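Local coordinates for protein Cel44C (Paenibacillus polymyxa, PDB 3ZQ9) that probably hydrolyses the beta-1,4-linked glucan backbone of xyloglucan and cellulose, this chain holding its family 44 glycoside hydrolase module, at residues 362-367 against 392-397; 32-37 against 388-393; 284-289 against 356-361; 43-48 against 93-98. The protein carries 2 engineered substitutions. All blocks are in the same frame, centred on the assembly; numbering follows the deposited sequence.

The four contacts lie around the C-terminal mouth and outer layer of an eight-stranded parallel barrel. Contacts 2, 3 and 4 touch the bound piperidine-triol, and contacts 2 and 4 also the glucose linked to its O4. Strand 387-390 of contact 2 pairs with strand 353-359 of contact 3, Trp391 N standing 3.0 Å from Tyr359 O. Contacts 3 and 4 are tied across the barrel by a salt bridge from Arg44 NH1 to Glu358 OE2 (3.1 Å), and contacts 2 and 4 by one from Arg43 NH2 to Asp33 OD2 (2.8 Å). Contact 1, about 10 Å from contact 2 between centres, shares with it Lys392 and Leu393, whose side chain brings contact 1 to the ligand too.

Contact 1: 362-367 against 392-397; sequences GGENDI and KLKDGV. With EDO (1,2-ethanediol), chain K.
Glu364 and Lys394 make the centre of this contact between the loops after the seventh and eighth strands of the parallel barrel, 353-359 and 387-390, at its C-terminal end. Glu364 CD rests on Lys394 CB at 3.7 Å, and OE2 comes equally close to Leu393 CB, the Glu364 and Leu393 side chains meeting at about a right angle. A bend at chi2 (86°) lays the glutamate carboxylate alongside Lys394 CB, and a type I turn from Gly363 to Asp366, closed by the Asp366 N to Gly363 O hydrogen bond, sends both Glu364 and Asn365 towards the other loop. Asn365 packs beside the end of Lys394 and the backbone of Val397.

The carboxylate of Glu364 reaches the other loop through water. One water donates to Glu364 OE2 (2.6 Å) and accepts from Leu393 N; another donates to Glu364 OE1 and accepts a longer bond from Lys394 NZ at 3.3 Å. The opposite charges of Glu364 OE1 and Lys394 NZ stay 4.5 Å apart, beyond salt-bridge distance. The lysine is thus likely to contribute a diffuse attraction to a join in which water bridges and the packing of a buried carboxylate against CH2 groups both take part.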
# COMPACT_ATOMS: atom_id res chain seq x y z
N GLY A 362 7.93 -1.18 10.54
CA GLY A 362 8.75 -0.47 11.57
C GLY A 362 10.26 -0.66 11.36
O GLY A 362 10.70 -1.11 10.29
N GLY A 363 11.06 -0.31 12.37
CA GLY A 363 12.53 -0.39 12.23
C GLY A 363 13.02 0.37 10.98
O GLY A 363 13.92 -0.12 10.26
N GLU A 364 12.47 1.57 10.77
CA GLU A 364 12.69 2.35 9.55
C GLU A 364 14.17 2.67 9.28
O GLU A 364 14.58 2.83 8.15
CB GLU A 364 11.96 3.70 9.66
CG GLU A 364 10.46 3.48 9.75
CD GLU A 364 9.90 3.22 11.17
OE1 GLU A 364 10.66 3.09 12.18
OE2 GLU A 364 8.66 3.15 11.28
N ASN A 365 14.92 2.84 10.37
CA ASN A 365 16.33 3.13 10.28
C ASN A 365 17.16 2.01 10.90
O ASN A 365 18.29 2.24 11.41
CB ASN A 365 16.61 4.50 10.93
CG ASN A 365 16.04 5.62 10.10
OD1 ASN A 365 15.09 6.34 10.54
ND2 ASN A 365 16.50 5.74 8.88
N ASP A 366 16.65 0.78 10.83
CA ASP A 366 17.39 -0.38 11.33
C ASP A 366 17.47 -1.47 10.26
O ASP A 366 16.55 -1.63 9.47
CB ASP A 366 16.67 -0.96 12.55
CG ASP A 366 17.49 -2.05 13.25
OD1 ASP A 366 18.51 -1.65 13.88
OD2 ASP A 366 17.12 -3.26 13.17
N ILE A 367 18.58 -2.22 10.25
CA ILE A 367 18.70 -3.29 9.28
C ILE A 367 17.51 -4.25 9.33
O ILE A 367 17.06 -4.73 8.28
CB ILE A 367 20.07 -4.05 9.48
CG1 ILE A 367 20.23 -5.16 8.43
CG2 ILE A 367 20.16 -4.66 10.92
CD1 ILE A 367 20.20 -4.66 6.98
N LYS A 392 4.96 6.06 6.14
CA LYS A 392 6.01 6.42 7.09
C LYS A 392 5.44 6.61 8.50
O LYS A 392 4.79 7.62 8.76
CB LYS A 392 6.65 7.76 6.67
CG LYS A 392 7.37 7.74 5.33
CD LYS A 392 7.96 9.15 5.06
CE LYS A 392 9.16 9.42 5.93
NZ LYS A 392 9.60 10.89 5.68
N LEU A 393 5.74 5.68 9.42
CA LEU A 393 5.30 5.84 10.80
C LEU A 393 6.31 6.70 11.56
O LEU A 393 6.02 7.17 12.66
CB LEU A 393 5.20 4.49 11.51
CG LEU A 393 4.07 3.60 10.98
CD1 LEU A 393 4.17 2.26 11.68
CD2 LEU A 393 2.69 4.26 11.18
N LYS A 394 7.49 6.88 11.01
CA LYS A 394 8.52 7.71 11.63
C LYS A 394 8.82 8.84 10.65
O LYS A 394 9.07 8.58 9.47
CB LYS A 394 9.75 6.83 11.84
CG LYS A 394 11.00 7.53 12.25
CD LYS A 394 11.82 6.55 13.07
CE LYS A 394 13.15 7.06 13.48
NZ LYS A 394 14.04 5.86 13.31
N ASP A 395 8.78 10.09 11.12
CA ASP A 395 9.04 11.26 10.27
C ASP A 395 10.53 11.36 9.98
O ASP A 395 11.33 10.72 10.67
CB ASP A 395 8.56 12.56 10.94
CG ASP A 395 7.02 12.58 11.16
OD1 ASP A 395 6.28 12.13 10.28
OD2 ASP A 395 6.56 13.10 12.20
N GLY A 396 10.90 12.13 8.95
CA GLY A 396 12.32 12.28 8.59
C GLY A 396 12.76 11.10 7.72
O GLY A 396 11.92 10.37 7.18
N VAL A 397 14.06 10.85 7.60
CA VAL A 397 14.51 9.74 6.73
C VAL A 397 14.08 8.37 7.28
O VAL A 397 13.96 8.19 8.49
CB VAL A 397 16.07 9.74 6.47
CG1 VAL A 397 16.47 10.98 5.72
CG2 VAL A 397 16.85 9.60 7.78
C1 EDO K . 11.22 16.13 7.22
O1 EDO K . 11.40 16.53 8.59
C2 EDO K . 9.78 15.68 6.98
O2 EDO K . 9.51 14.45 7.65
O HOH W 1 7.20 3.30 9.10
O HOH W 2 12.32 3.23 14.14

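Contact 2: 32-37 against 388-393; sequences QDLAGD and ANYWKL. With NOY ((2R,3S,4R,5R)-5-(hydroxymethyl)piperidine-2,3,4-triol), chain B; BGC (beta-D-glucopyranose), chain C.
Gln32 and Trp391 bring their backbones to 6.6 Å between CA atoms, with a nearly straight hydrogen bond (176°) from Lys392 N to the side-chain OE1 of Gln32 joining the two loops. The nitrogen approaches from above the amide's carbonyl plane, 40° out of it. At the other end of the same amide, NE2 lies over the indole of Trp391, 3.3 Å from CE2 and towards the rim of that face, the amide and ring planes being steeply inclined.

Trp391 has CG anti to its backbone nitrogen (chi1 -177°), which brings the indole back between the glutamine and the ligands. The opposite face receives the piperidine-triol, whose C3 sits over it, while CZ2 comes within 3.1 Å of glucose O5. Replacing the indole by the methyl of an alanine is likely to leave the ligand without this wall and to open a gap beside the Gln32 amide.

Further out, Leu34 CD2 wedges between the edge of the Tyr390 ring, 3.9 Å from CE2, and the aliphatic part of Lys392, whose CD also meets Gln32 CB. A water joins Asp33 O to Lys392 NZ, which also donates to Gly396 O.

Strand 387-390 closes the barrel between strands 353-359 and 29-30, and its outer side is covered by helix 399-409, where Leu34 touches Ser402 and Tyr390 touches Val401 and Tyr405.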
# COMPACT_ATOMS: atom_id res chain seq x y z
N GLN A 32 3.81 8.80 1.52
CA GLN A 32 4.84 9.88 1.50
C GLN A 32 5.99 9.51 0.59
O GLN A 32 6.51 8.39 0.67
CB GLN A 32 5.42 10.11 2.91
CG GLN A 32 4.35 10.44 3.97
CD GLN A 32 3.87 9.18 4.72
OE1 GLN A 32 3.98 8.08 4.21
NE2 GLN A 32 3.43 9.34 5.98
N ASP A 33 6.43 10.44 -0.26
CA ASP A 33 7.63 10.19 -1.06
C ASP A 33 8.83 10.04 -0.11
O ASP A 33 8.86 10.70 0.93
CB ASP A 33 7.89 11.39 -1.99
CG ASP A 33 6.80 11.51 -3.06
OD1 ASP A 33 6.42 10.48 -3.64
OD2 ASP A 33 6.32 12.63 -3.30
N LEU A 34 9.74 9.12 -0.43
CA LEU A 34 10.90 8.87 0.43
C LEU A 34 12.10 9.68 -0.11
O LEU A 34 11.97 10.90 -0.24
CB LEU A 34 11.16 7.35 0.54
CG LEU A 34 9.97 6.53 1.07
CD1 LEU A 34 10.24 4.99 1.05
CD2 LEU A 34 9.58 6.97 2.49
N ALA A 35 13.24 9.07 -0.41
CA ALA A 35 14.43 9.82 -0.80
C ALA A 35 14.31 10.36 -2.23
O ALA A 35 14.95 11.37 -2.56
CB ALA A 35 15.68 8.95 -0.69
N GLY A 36 13.49 9.72 -3.04
CA GLY A 36 13.23 10.18 -4.40
C GLY A 36 13.94 9.37 -5.44
O GLY A 36 13.69 9.56 -6.64
N ASP A 37 14.85 8.48 -5.03
CA ASP A 37 15.48 7.58 -6.00
C ASP A 37 15.10 6.12 -5.85
O ASP A 37 15.85 5.21 -6.29
CB ASP A 37 17.02 7.77 -6.05
CG ASP A 37 17.71 7.56 -4.70
OD1 ASP A 37 17.08 7.38 -3.64
OD2 ASP A 37 18.97 7.58 -4.71
N ALA A 388 0.47 -1.67 -3.54
CA ALA A 388 0.80 -1.60 -2.12
C ALA A 388 1.59 -0.34 -1.86
O ALA A 388 2.49 -0.06 -2.63
CB ALA A 388 1.65 -2.85 -1.69
N ASN A 389 1.29 0.37 -0.76
CA ASN A 389 1.90 1.70 -0.53
C ASN A 389 2.39 1.77 0.91
O ASN A 389 1.62 1.69 1.86
CB ASN A 389 0.84 2.81 -0.77
CG ASN A 389 0.22 2.77 -2.18
OD1 ASN A 389 0.62 3.56 -3.10
ND2 ASN A 389 -0.74 1.91 -2.38
N TYR A 390 3.70 1.89 1.07
CA TYR A 390 4.29 2.06 2.39
C TYR A 390 3.77 3.37 3.02
O TYR A 390 3.49 4.35 2.30
CB TYR A 390 5.79 2.16 2.18
CG TYR A 390 6.55 2.54 3.41
CD1 TYR A 390 6.69 1.65 4.46
CD2 TYR A 390 7.17 3.78 3.50
CE1 TYR A 390 7.43 2.02 5.62
CE2 TYR A 390 7.93 4.14 4.64
CZ TYR A 390 8.03 3.23 5.68
OH TYR A 390 8.71 3.50 6.85
N TRP A 391 3.62 3.37 4.34
CA TRP A 391 3.27 4.60 5.09
C TRP A 391 4.38 4.87 6.14
O TRP A 391 4.70 3.98 6.90
CB TRP A 391 1.90 4.45 5.80
CG TRP A 391 1.54 5.73 6.49
CD1 TRP A 391 1.96 6.12 7.75
CD2 TRP A 391 0.71 6.78 6.00
NE1 TRP A 391 1.48 7.38 8.04
CE2 TRP A 391 0.71 7.81 6.98
CE3 TRP A 391 -0.02 6.96 4.82
CZ2 TRP A 391 -0.01 9.02 6.82
CZ3 TRP A 391 -0.75 8.18 4.65
CH2 TRP A 391 -0.71 9.20 5.63
N LYS A 392 4.96 6.06 6.14
CA LYS A 392 6.01 6.42 7.09
C LYS A 392 5.44 6.61 8.50
O LYS A 392 4.79 7.62 8.76
CB LYS A 392 6.65 7.76 6.67
CG LYS A 392 7.37 7.74 5.33
CD LYS A 392 7.96 9.15 5.06
CE LYS A 392 9.16 9.42 5.93
NZ LYS A 392 9.60 10.89 5.68
N LEU A 393 5.74 5.68 9.42
CA LEU A 393 5.30 5.84 10.80
C LEU A 393 6.31 6.70 11.56
O LEU A 393 6.02 7.17 12.66
CB LEU A 393 5.20 4.49 11.51
CG LEU A 393 4.07 3.60 10.98
CD1 LEU A 393 4.17 2.26 11.68
CD2 LEU A 393 2.69 4.26 11.18
O4 NOY B . -0.97 8.50 9.91
C4 NOY B . -2.07 7.57 9.92
C3 NOY B . -2.82 7.61 8.57
O3 NOY B . -3.35 8.90 8.29
C2 NOY B . -3.99 6.60 8.61
N NOY B . -3.53 5.23 8.92
C7 NOY B . -2.68 5.13 10.14
C5 NOY B . -1.53 6.14 10.05
C6 NOY B . -0.56 6.00 11.23
O2 NOY B . -4.72 6.60 7.39
O6 NOY B . -1.25 6.12 12.48
C2 BGC C . 0.01 10.33 11.12
C3 BGC C . -0.15 11.82 11.37
C4 BGC C . -0.38 12.51 10.01
C5 BGC C . -1.64 11.97 9.30
C6 BGC C . -1.78 12.61 7.92
C1 BGC C . -1.20 9.83 10.33
O2 BGC C . -0.02 9.59 12.32
O3 BGC C . 1.08 12.33 11.94
O4 BGC C . -0.39 13.92 10.17
O5 BGC C . -1.43 10.57 9.16
O6 BGC C . -2.96 12.10 7.30
O HOH W 3 10.53 11.21 3.10

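Contact 3: 284-289 against 356-361; sequences HWYPEA and MTEYSY. With NOY ((2R,3S,4R,5R)-5-(hydroxymethyl)piperidine-2,3,4-triol), chain B.
Trp285 and Glu358 meet where two adjacent parallel strands of the TIM barrel, 280-285 and 353-359, reach its C-terminal mouth, with a backbone bond of 2.9 Å from Trp285 N to Glu358 O.

Glu358 is extended beyond CG, and its carboxylate lies over the His284 imidazole, the two planes only 23° apart; Glu358 CG makes a CH-pi contact over the same His284 face, 3.7 Å from its centroid. The imidazole ND1 is hydrogen-bonded to Glu187 OE2, consistent with a fixed ring orientation. OE1 of Glu358 accepts from the piperidine-triol nitrogen at 2.6 Å and from Tyr286 OH at 2.7 Å, the hydroxyl arriving on the anti side, 22° out of the carboxylate plane. OE2, near the ligand O2, also pairs with Arg44. Tyr286 has CG beside its backbone nitrogen (chi1 -70°), which swings the hydroxyl inward while Tyr359 CA lies over the rim of one ring face. A phenylalanine in its place would probably leave OE1 without this donor and the carboxylate less firmly fixed in rotation.

On the side of the strands turned away from the ligand, the Met356 CE methyl touches Trp285 CB, and its sulfur makes an oblique Met-aromatic contact with the indole. In the loops beyond, Pro287 CG sits over the Tyr361 ring in a CH-pi contact, 3.6 Å from its centroid. At the indole edge a water accepts from Trp285 NE1 and bonds Tyr361 OH at 2.7 Å.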
# COMPACT_ATOMS: atom_id res chain seq x y z
N HIS A 284 -5.52 -1.49 4.93
CA HIS A 284 -4.26 -1.08 5.58
C HIS A 284 -3.84 -2.20 6.53
O HIS A 284 -4.68 -2.87 7.12
CB HIS A 284 -4.54 0.20 6.40
CG HIS A 284 -4.91 1.36 5.53
ND1 HIS A 284 -5.37 2.56 6.03
CD2 HIS A 284 -4.93 1.47 4.18
CE1 HIS A 284 -5.62 3.38 5.02
NE2 HIS A 284 -5.34 2.75 3.89
N TRP A 285 -2.54 -2.45 6.61
CA TRP A 285 -2.04 -3.59 7.39
C TRP A 285 -0.81 -3.13 8.16
O TRP A 285 0.27 -3.05 7.60
CB TRP A 285 -1.69 -4.73 6.43
CG TRP A 285 -1.09 -5.96 7.10
CD1 TRP A 285 0.24 -6.34 7.09
CD2 TRP A 285 -1.78 -6.94 7.88
NE1 TRP A 285 0.40 -7.50 7.80
CE2 TRP A 285 -0.82 -7.90 8.28
CE3 TRP A 285 -3.13 -7.13 8.24
CZ2 TRP A 285 -1.16 -9.04 9.03
CZ3 TRP A 285 -3.46 -8.26 9.03
CH2 TRP A 285 -2.48 -9.19 9.40
N TYR A 286 -0.99 -2.90 9.45
CA TYR A 286 0.14 -2.61 10.30
C TYR A 286 0.28 -3.80 11.23
O TYR A 286 -0.63 -4.07 12.02
CB TYR A 286 -0.12 -1.35 11.11
CG TYR A 286 -0.11 -0.12 10.24
CD1 TYR A 286 1.10 0.45 9.85
CD2 TYR A 286 -1.30 0.49 9.84
CE1 TYR A 286 1.13 1.62 9.08
CE2 TYR A 286 -1.28 1.64 9.03
CZ TYR A 286 -0.06 2.22 8.69
OH TYR A 286 -0.01 3.38 7.93
N PRO A 287 1.36 -4.56 11.08
CA PRO A 287 1.51 -5.80 11.87
C PRO A 287 1.28 -5.53 13.37
O PRO A 287 1.74 -4.52 13.92
CB PRO A 287 2.97 -6.13 11.65
CG PRO A 287 3.21 -5.76 10.18
CD PRO A 287 2.41 -4.42 10.05
N GLU A 288 0.56 -6.45 14.02
CA GLU A 288 0.44 -6.47 15.50
C GLU A 288 1.50 -7.39 16.10
O GLU A 288 1.62 -7.49 17.32
CB GLU A 288 -0.96 -7.00 15.87
CG GLU A 288 -2.08 -6.03 15.50
CD GLU A 288 -2.33 -4.99 16.56
OE1 GLU A 288 -1.52 -4.82 17.51
OE2 GLU A 288 -3.34 -4.29 16.44
N ALA A 289 2.30 -8.01 15.24
CA ALA A 289 3.41 -8.90 15.64
C ALA A 289 4.26 -8.25 16.70
O ALA A 289 4.67 -7.09 16.54
CB ALA A 289 4.26 -9.26 14.42
N MET A 356 -2.92 -3.09 -0.68
CA MET A 356 -2.57 -2.79 0.70
C MET A 356 -2.05 -1.34 0.72
O MET A 356 -0.85 -1.09 0.50
CB MET A 356 -1.50 -3.80 1.16
CG MET A 356 -1.13 -3.63 2.65
SD MET A 356 0.14 -4.87 3.08
CE MET A 356 -0.88 -6.32 3.07
N THR A 357 -2.95 -0.37 0.93
CA THR A 357 -2.63 1.04 0.59
C THR A 357 -1.92 1.78 1.72
O THR A 357 -1.55 2.92 1.53
CB THR A 357 -3.88 1.84 0.16
OG1 THR A 357 -4.88 1.71 1.16
CG2 THR A 357 -4.45 1.26 -1.16
N GLU A 358 -1.75 1.13 2.88
CA GLU A 358 -0.81 1.55 3.92
C GLU A 358 -0.30 0.30 4.60
O GLU A 358 -1.09 -0.61 4.86
CB GLU A 358 -1.49 2.41 5.00
CG GLU A 358 -1.92 3.84 4.53
CD GLU A 358 -2.57 4.63 5.68
OE1 GLU A 358 -2.25 4.32 6.87
OE2 GLU A 358 -3.40 5.54 5.40
N TYR A 359 0.99 0.29 4.94
CA TYR A 359 1.61 -0.75 5.78
C TYR A 359 2.99 -0.27 6.17
O TYR A 359 3.55 0.61 5.52
CB TYR A 359 1.70 -2.11 5.04
CG TYR A 359 2.70 -2.15 3.90
CD1 TYR A 359 2.37 -1.65 2.61
CD2 TYR A 359 3.93 -2.76 4.09
CE1 TYR A 359 3.30 -1.75 1.55
CE2 TYR A 359 4.88 -2.86 3.06
CZ TYR A 359 4.55 -2.37 1.79
OH TYR A 359 5.48 -2.50 0.78
N SER A 360 3.53 -0.87 7.22
CA SER A 360 4.90 -0.62 7.65
C SER A 360 5.23 -1.71 8.60
O SER A 360 4.35 -2.18 9.36
CB SER A 360 5.00 0.70 8.41
OG SER A 360 6.30 0.78 9.02
N TYR A 361 6.50 -2.13 8.56
CA TYR A 361 6.98 -3.17 9.48
C TYR A 361 7.88 -2.51 10.53
O TYR A 361 8.51 -3.21 11.33
CB TYR A 361 7.75 -4.27 8.69
CG TYR A 361 6.72 -5.21 8.10
CD1 TYR A 361 5.89 -4.77 7.05
CD2 TYR A 361 6.51 -6.49 8.65
CE1 TYR A 361 4.87 -5.60 6.55
CE2 TYR A 361 5.47 -7.34 8.17
CZ TYR A 361 4.66 -6.87 7.13
OH TYR A 361 3.61 -7.66 6.65
O4 NOY B . -0.97 8.50 9.91
C4 NOY B . -2.07 7.57 9.92
C3 NOY B . -2.82 7.61 8.57
O3 NOY B . -3.35 8.90 8.29
C2 NOY B . -3.99 6.60 8.61
N NOY B . -3.53 5.23 8.92
C7 NOY B . -2.68 5.13 10.14
C5 NOY B . -1.53 6.14 10.05
C6 NOY B . -0.56 6.00 11.23
O2 NOY B . -4.72 6.60 7.39
O6 NOY B . -1.25 6.12 12.48
O HOH W 4 2.79 -9.53 8.46

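Contact 4: 43-48 against 93-98; sequences RRLGGN and TSFHDQ. With NOY ((2R,3S,4R,5R)-5-(hydroxymethyl)piperidine-2,3,4-triol), chain B; BGC (beta-D-glucopyranose), chain C.
Arg43 and Phe95 join strand 42-45 to helix 90-102, which runs antiparallel to it (179°) with the axes of the short segments 9.8 Å apart. This is the strand-helix layer of a beta-alpha-beta crossover in the barrel, the chain continuing from the helix into the neighbouring strand 105-110.

The arginine can be followed outward. Its CB already touches Phe95 CZ, at 3.8 Å. The chain then runs on extended through chi2 and bends at chi3 (73°), which lays the guanidinium back over the phenyl ring, their planes 23° apart. CZ of the arginine stands 3.7 Å above Phe95 CE1. NH1, over the rim of the same ring face, also donates to the helix carbonyl, reaching Phe95 O at 2.9 Å with the acceptor close to the guanidinium plane; Ser99 OG is a second partner. NH2 meets Gln98 CG at 3.7 Å, so the helix residue covers the guanidinium face opposite the phenyl ring, and the charge is paired with Asp33.

The other face of Phe95 is filled by Leu45, whose CB sits almost exactly over the ring centre, 3.6 Å from the centroid in a CH-pi contact. Between Arg43 and Leu45, Arg44 points away into the barrel, towards Asn31 and Glu358. Beyond the strand, Asn48 N donates to the piperidine-triol O3 at 2.8 Å.

The phenyl ring is therefore held between an aliphatic carbon and a flat cation. Burying that cation is likely to cost little, since its N-H groups find a carbonyl, a hydroxyl and a carboxylate.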
# COMPACT_ATOMS: atom_id res chain seq x y z
N ARG A 43 1.83 6.02 -6.39
CA ARG A 43 1.80 7.00 -5.30
C ARG A 43 0.37 7.18 -4.87
O ARG A 43 -0.55 7.18 -5.73
CB ARG A 43 2.38 8.33 -5.78
CG ARG A 43 3.91 8.22 -6.05
CD ARG A 43 4.44 9.51 -6.66
NE ARG A 43 4.55 10.65 -5.72
CZ ARG A 43 3.87 11.80 -5.83
NH1 ARG A 43 2.94 11.95 -6.78
NH2 ARG A 43 4.09 12.80 -4.99
N ARG A 44 0.16 7.37 -3.57
CA ARG A 44 -1.17 7.56 -3.02
C ARG A 44 -1.28 8.88 -2.29
O ARG A 44 -0.38 9.24 -1.49
CB ARG A 44 -1.51 6.42 -2.03
CG ARG A 44 -2.77 6.67 -1.15
CD ARG A 44 -3.07 5.35 -0.40
NE ARG A 44 -4.32 5.35 0.41
CZ ARG A 44 -4.37 5.59 1.71
NH1 ARG A 44 -3.26 6.00 2.36
NH2 ARG A 44 -5.55 5.49 2.39
N LEU A 45 -2.40 9.57 -2.51
CA LEU A 45 -2.74 10.76 -1.73
C LEU A 45 -3.93 10.32 -0.85
O LEU A 45 -5.08 10.26 -1.33
CB LEU A 45 -3.07 11.97 -2.66
CG LEU A 45 -3.47 13.27 -1.93
CD1 LEU A 45 -2.31 13.82 -1.10
CD2 LEU A 45 -3.98 14.34 -2.91
N GLY A 46 -3.65 9.98 0.42
CA GLY A 46 -4.66 9.24 1.22
C GLY A 46 -4.35 9.43 2.67
O GLY A 46 -3.41 10.14 3.00
N GLY A 47 -5.14 8.80 3.54
CA GLY A 47 -4.84 8.89 4.96
C GLY A 47 -5.79 9.88 5.65
O GLY A 47 -6.70 10.45 5.02
N ASN A 48 -5.57 10.07 6.95
CA ASN A 48 -6.55 10.73 7.84
C ASN A 48 -6.89 12.14 7.34
O ASN A 48 -8.04 12.55 7.31
CB ASN A 48 -5.99 10.83 9.27
CG ASN A 48 -5.98 9.48 9.99
OD1 ASN A 48 -6.60 8.53 9.53
ND2 ASN A 48 -5.33 9.43 11.15
N THR A 93 -3.68 18.46 -7.80
CA THR A 93 -3.05 18.61 -9.10
C THR A 93 -1.54 18.69 -8.93
O THR A 93 -0.79 18.17 -9.78
CB THR A 93 -3.60 19.85 -9.90
OG1 THR A 93 -3.37 21.05 -9.15
CG2 THR A 93 -5.11 19.65 -10.24
N SER A 94 -1.06 19.28 -7.83
CA SER A 94 0.39 19.30 -7.61
C SER A 94 0.92 17.85 -7.40
O SER A 94 1.98 17.46 -7.92
CB SER A 94 0.72 20.19 -6.40
OG SER A 94 2.14 20.14 -6.19
N PHE A 95 0.13 17.07 -6.66
CA PHE A 95 0.43 15.66 -6.39
C PHE A 95 0.46 14.90 -7.73
O PHE A 95 1.41 14.13 -8.00
CB PHE A 95 -0.64 15.09 -5.46
CG PHE A 95 -0.58 13.56 -5.33
CD1 PHE A 95 0.38 12.96 -4.53
CD2 PHE A 95 -1.46 12.75 -6.06
CE1 PHE A 95 0.44 11.54 -4.42
CE2 PHE A 95 -1.39 11.35 -5.98
CZ PHE A 95 -0.44 10.74 -5.17
N HIS A 96 -0.57 15.07 -8.55
CA HIS A 96 -0.63 14.31 -9.81
C HIS A 96 0.42 14.77 -10.82
O HIS A 96 1.01 13.96 -11.53
CB HIS A 96 -2.04 14.36 -10.41
CG HIS A 96 -2.20 13.42 -11.57
ND1 HIS A 96 -1.90 12.07 -11.47
CD2 HIS A 96 -2.58 13.64 -12.85
CE1 HIS A 96 -2.09 11.49 -12.65
NE2 HIS A 96 -2.52 12.42 -13.50
N ASP A 97 0.67 16.08 -10.88
CA ASP A 97 1.76 16.56 -11.75
C ASP A 97 3.06 15.83 -11.39
O ASP A 97 3.85 15.44 -12.28
CB ASP A 97 1.95 18.06 -11.56
CG ASP A 97 0.87 18.90 -12.24
OD1 ASP A 97 0.01 18.37 -12.97
OD2 ASP A 97 0.88 20.12 -12.00
N GLN A 98 3.32 15.67 -10.09
CA GLN A 98 4.51 14.93 -9.66
C GLN A 98 4.46 13.44 -10.06
O GLN A 98 5.49 12.86 -10.51
CB GLN A 98 4.78 15.11 -8.15
CG GLN A 98 6.09 14.46 -7.68
CD GLN A 98 7.39 15.20 -8.17
OE1 GLN A 98 7.35 16.11 -9.04
NE2 GLN A 98 8.50 14.82 -7.61
O4 NOY B . -0.97 8.50 9.91
C4 NOY B . -2.07 7.57 9.92
C3 NOY B . -2.82 7.61 8.57
O3 NOY B . -3.35 8.90 8.29
C2 NOY B . -3.99 6.60 8.61
N NOY B . -3.53 5.23 8.92
C7 NOY B . -2.68 5.13 10.14
C5 NOY B . -1.53 6.14 10.05
C6 NOY B . -0.56 6.00 11.23
O2 NOY B . -4.72 6.60 7.39
O6 NOY B . -1.25 6.12 12.48
C2 BGC C . 0.01 10.33 11.12
C3 BGC C . -0.15 11.82 11.37
C4 BGC C . -0.38 12.51 10.01
C5 BGC C . -1.64 11.97 9.30
C6 BGC C . -1.78 12.61 7.92
C1 BGC C . -1.20 9.83 10.33
O2 BGC C . -0.02 9.59 12.32
O3 BGC C . 1.08 12.33 11.94
O4 BGC C . -0.39 13.92 10.17
O5 BGC C . -1.43 10.57 9.16
O6 BGC C . -2.96 12.10 7.30